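Local coordinates for pyridoxamine 5'-phosphate oxidase family protein (Corynebacterium diphtheriae NCTC 13129, PDB 3CP3) that is of unknown function but, as a member of the pyridoxamine 5'-phosphate oxidase family, may bind a flavin cofactor, at residues A[24-35]-A[73-83]. Numbering follows the deposited sequence.
Sequences LSSESVGRLVVH and LNSDVLFEVDR. With ACY (acetic acid), chain B.
Strands 29-35 and 76-83 run antiparallel, R31 with E80 and V33 with L78 as hydrogen-bonded pairs, the straightest of their four bonds running from V33 N to L78 O (2.8 Å, 175°), while L32 and F79 form the non-hydrogen-bonded pair between them. On the sheet face that carries L32 and F79, the F79 ring lies across the backbone opposite: CZ comes 3.5 Å from G30 CA, and R31 N sits over one ring face near its rim. L32 CD1 meets the ring edge and also V77 CB (3.8 Å); I129 touches all three side chains. The two strands are neighbours in a curled antiparallel sheet consistent with the family's FMN-binding split-barrel fold, and the other face, bearing R31, V33, L78 and E80, turns to the second subunit. There the R31 chain runs extended from CG to NE beside E80, and NH1 donates to E80 OE1 (2.9 Å) on the syn side but tilted out of the carboxylate plane, guanidinium and carboxylate 64° apart. D82 OD2, out of the guanidinium plane, meets NH1 by charge alone, but takes a salt bridge from R31 NE of the second subunit, and the reciprocal bridge carries the network across the dimer. Where strand 76-83 ends, R83 NE meets E27 OE2 almost straight (2.8 Å, 174°), in the guanidinium plane but above that of the carboxylate. At the other end N74 N donates to H35 O (2.9 Å), N74 CB rests over the imidazole face, and a water bridges H35 N to N74 O and D76 O.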
# COMPACT_ATOMS: atom_id res chain seq x y z
N LEU A 24 0.79 4.12 -13.84
CA LEU A 24 1.20 2.87 -13.16
C LEU A 24 2.41 2.22 -13.87
O LEU A 24 3.38 1.78 -13.21
CB LEU A 24 -0.01 1.91 -13.11
CG LEU A 24 0.20 0.53 -12.46
CD1 LEU A 24 -0.92 0.20 -11.46
CD2 LEU A 24 0.21 -0.47 -13.56
N SER A 25 2.34 2.20 -15.21
CA SER A 25 3.38 1.74 -16.13
C SER A 25 4.74 2.44 -16.01
O SER A 25 5.76 1.87 -16.42
CB SER A 25 2.90 1.94 -17.57
OG SER A 25 3.28 3.23 -18.04
N SER A 26 4.75 3.66 -15.46
CA SER A 26 5.96 4.42 -15.32
C SER A 26 6.73 4.03 -14.05
O SER A 26 7.81 4.50 -13.85
CB SER A 26 5.68 5.92 -15.26
OG SER A 26 5.03 6.25 -14.04
N GLU A 27 6.15 3.23 -13.17
CA GLU A 27 6.86 2.84 -11.97
C GLU A 27 7.23 1.36 -12.16
O GLU A 27 6.63 0.66 -12.96
CB GLU A 27 5.90 2.94 -10.78
CG GLU A 27 5.47 4.39 -10.47
CD GLU A 27 6.55 5.13 -9.74
OE1 GLU A 27 7.28 4.47 -8.95
OE2 GLU A 27 6.71 6.34 -9.96
N SER A 28 8.22 0.88 -11.42
CA SER A 28 8.53 -0.55 -11.47
C SER A 28 8.32 -1.26 -10.13
O SER A 28 8.44 -2.48 -10.07
CB SER A 28 9.98 -0.77 -11.95
OG SER A 28 10.85 -0.19 -11.01
N VAL A 29 7.99 -0.50 -9.08
CA VAL A 29 7.65 -1.06 -7.77
C VAL A 29 6.21 -0.75 -7.42
O VAL A 29 5.79 0.40 -7.51
CB VAL A 29 8.57 -0.52 -6.64
CG1 VAL A 29 8.19 -1.09 -5.27
CG2 VAL A 29 10.01 -0.87 -6.96
N GLY A 30 5.46 -1.79 -7.02
CA GLY A 30 4.06 -1.61 -6.56
C GLY A 30 3.79 -2.43 -5.31
O GLY A 30 4.66 -3.20 -4.86
N ARG A 31 2.60 -2.29 -4.75
CA ARG A 31 2.27 -2.98 -3.51
C ARG A 31 1.10 -3.90 -3.71
O ARG A 31 0.06 -3.50 -4.25
CB ARG A 31 1.87 -1.94 -2.46
CG ARG A 31 3.07 -1.01 -2.19
CD ARG A 31 2.73 0.29 -1.62
NE ARG A 31 3.98 1.04 -1.69
CZ ARG A 31 4.23 1.89 -2.66
NH1 ARG A 31 3.27 2.18 -3.57
NH2 ARG A 31 5.41 2.49 -2.67
N LEU A 32 1.26 -5.15 -3.27
CA LEU A 32 0.17 -6.07 -3.37
C LEU A 32 -0.56 -6.13 -2.03
O LEU A 32 0.07 -6.35 -0.98
CB LEU A 32 0.72 -7.45 -3.73
CG LEU A 32 -0.36 -8.46 -4.09
CD1 LEU A 32 -0.96 -8.27 -5.48
CD2 LEU A 32 0.23 -9.85 -3.97
N VAL A 33 -1.90 -6.01 -2.06
CA VAL A 33 -2.60 -6.18 -0.83
C VAL A 33 -3.32 -7.50 -0.89
O VAL A 33 -4.15 -7.73 -1.80
CB VAL A 33 -3.63 -5.04 -0.60
CG1 VAL A 33 -4.33 -5.26 0.70
CG2 VAL A 33 -2.89 -3.67 -0.61
N VAL A 34 -3.06 -8.32 0.12
CA VAL A 34 -3.61 -9.65 0.17
C VAL A 34 -4.38 -9.86 1.44
O VAL A 34 -4.27 -9.08 2.40
CB VAL A 34 -2.52 -10.74 0.11
CG1 VAL A 34 -1.69 -10.60 -1.16
CG2 VAL A 34 -1.60 -10.63 1.34
N HIS A 35 -5.20 -10.90 1.41
CA HIS A 35 -5.96 -11.24 2.57
C HIS A 35 -6.32 -12.66 2.64
O HIS A 35 -6.60 -13.29 1.61
CB HIS A 35 -7.21 -10.37 2.75
CG HIS A 35 -8.29 -10.58 1.74
ND1 HIS A 35 -8.19 -10.14 0.43
CD2 HIS A 35 -9.54 -11.08 1.86
CE1 HIS A 35 -9.31 -10.40 -0.21
NE2 HIS A 35 -10.13 -11.00 0.62
N LEU A 73 -3.91 -17.55 0.52
CA LEU A 73 -4.42 -16.18 0.41
C LEU A 73 -5.54 -16.19 -0.64
O LEU A 73 -5.54 -16.97 -1.57
CB LEU A 73 -3.34 -15.19 0.03
CG LEU A 73 -2.03 -15.19 0.88
CD1 LEU A 73 -1.00 -14.29 0.21
CD2 LEU A 73 -2.33 -14.70 2.25
N ASN A 74 -6.53 -15.36 -0.44
CA ASN A 74 -7.54 -15.22 -1.46
C ASN A 74 -6.84 -14.84 -2.80
O ASN A 74 -5.86 -14.10 -2.80
CB ASN A 74 -8.47 -14.15 -0.97
CG ASN A 74 -9.82 -14.23 -1.56
OD1 ASN A 74 -9.98 -14.16 -2.76
ND2 ASN A 74 -10.83 -14.25 -0.71
N SER A 75 -7.37 -15.29 -3.93
CA SER A 75 -6.83 -14.81 -5.21
C SER A 75 -7.20 -13.35 -5.45
O SER A 75 -6.56 -12.64 -6.25
CB SER A 75 -7.31 -15.73 -6.37
OG SER A 75 -8.71 -15.51 -6.63
N ASP A 76 -8.18 -12.85 -4.68
CA ASP A 76 -8.66 -11.47 -4.82
C ASP A 76 -7.69 -10.53 -4.09
O ASP A 76 -7.42 -10.69 -2.88
CB ASP A 76 -10.10 -11.37 -4.21
CG ASP A 76 -10.71 -9.97 -4.29
OD1 ASP A 76 -10.58 -9.26 -5.32
OD2 ASP A 76 -11.40 -9.60 -3.31
N VAL A 77 -7.16 -9.56 -4.84
CA VAL A 77 -6.07 -8.70 -4.37
C VAL A 77 -6.32 -7.27 -4.80
O VAL A 77 -7.17 -6.99 -5.68
CB VAL A 77 -4.65 -9.13 -4.93
CG1 VAL A 77 -4.21 -10.51 -4.40
CG2 VAL A 77 -4.57 -9.12 -6.50
N LEU A 78 -5.56 -6.34 -4.21
CA LEU A 78 -5.41 -5.04 -4.81
C LEU A 78 -3.97 -4.88 -5.16
O LEU A 78 -3.11 -5.49 -4.51
CB LEU A 78 -5.70 -3.92 -3.78
CG LEU A 78 -6.97 -3.88 -3.02
CD1 LEU A 78 -6.89 -2.65 -2.07
CD2 LEU A 78 -8.19 -3.80 -4.00
N PHE A 79 -3.70 -4.05 -6.13
CA PHE A 79 -2.34 -3.68 -6.49
C PHE A 79 -2.28 -2.17 -6.62
O PHE A 79 -3.11 -1.55 -7.34
CB PHE A 79 -1.88 -4.39 -7.78
CG PHE A 79 -0.39 -4.27 -8.05
CD1 PHE A 79 0.50 -5.07 -7.36
CD2 PHE A 79 0.11 -3.33 -8.93
CE1 PHE A 79 1.88 -4.94 -7.58
CE2 PHE A 79 1.48 -3.19 -9.13
CZ PHE A 79 2.35 -4.00 -8.45
N GLU A 80 -1.31 -1.56 -5.95
CA GLU A 80 -1.26 -0.14 -5.84
C GLU A 80 0.12 0.42 -6.17
O GLU A 80 1.17 -0.13 -5.78
CB GLU A 80 -1.71 0.34 -4.41
CG GLU A 80 -1.93 1.87 -4.29
CD GLU A 80 -0.73 2.61 -3.72
OE1 GLU A 80 0.35 1.95 -3.48
OE2 GLU A 80 -0.91 3.81 -3.37
N VAL A 81 0.09 1.53 -6.89
CA VAL A 81 1.27 2.36 -7.16
C VAL A 81 0.91 3.79 -6.75
O VAL A 81 -0.26 4.22 -6.88
CB VAL A 81 1.65 2.21 -8.67
CG1 VAL A 81 2.74 3.14 -9.04
CG2 VAL A 81 2.02 0.77 -9.02
N ASP A 82 1.85 4.56 -6.19
CA ASP A 82 1.63 5.97 -5.92
C ASP A 82 2.88 6.84 -6.10
O ASP A 82 3.95 6.29 -6.42
CB ASP A 82 0.86 6.35 -4.59
CG ASP A 82 1.60 5.91 -3.25
OD1 ASP A 82 2.44 6.67 -2.66
OD2 ASP A 82 1.20 4.89 -2.71
N ARG A 83 2.66 8.16 -5.94
CA ARG A 83 3.68 9.25 -5.85
C ARG A 83 3.12 10.51 -5.25
O ARG A 83 2.21 11.17 -5.81
CB ARG A 83 4.32 9.56 -7.18
CG ARG A 83 5.21 8.45 -7.69
CD ARG A 83 6.53 8.35 -6.90
NE ARG A 83 7.46 7.42 -7.54
CZ ARG A 83 8.68 7.11 -7.10
NH1 ARG A 83 9.16 7.67 -5.97
NH2 ARG A 83 9.42 6.26 -7.80
C ACY B . 5.75 3.39 -6.02
O ACY B . 4.88 2.61 -6.47
OXT ACY B . 6.92 3.49 -6.49
CH3 ACY B . 5.39 4.29 -4.85
O HOH W 1 -5.62 -11.81 -1.33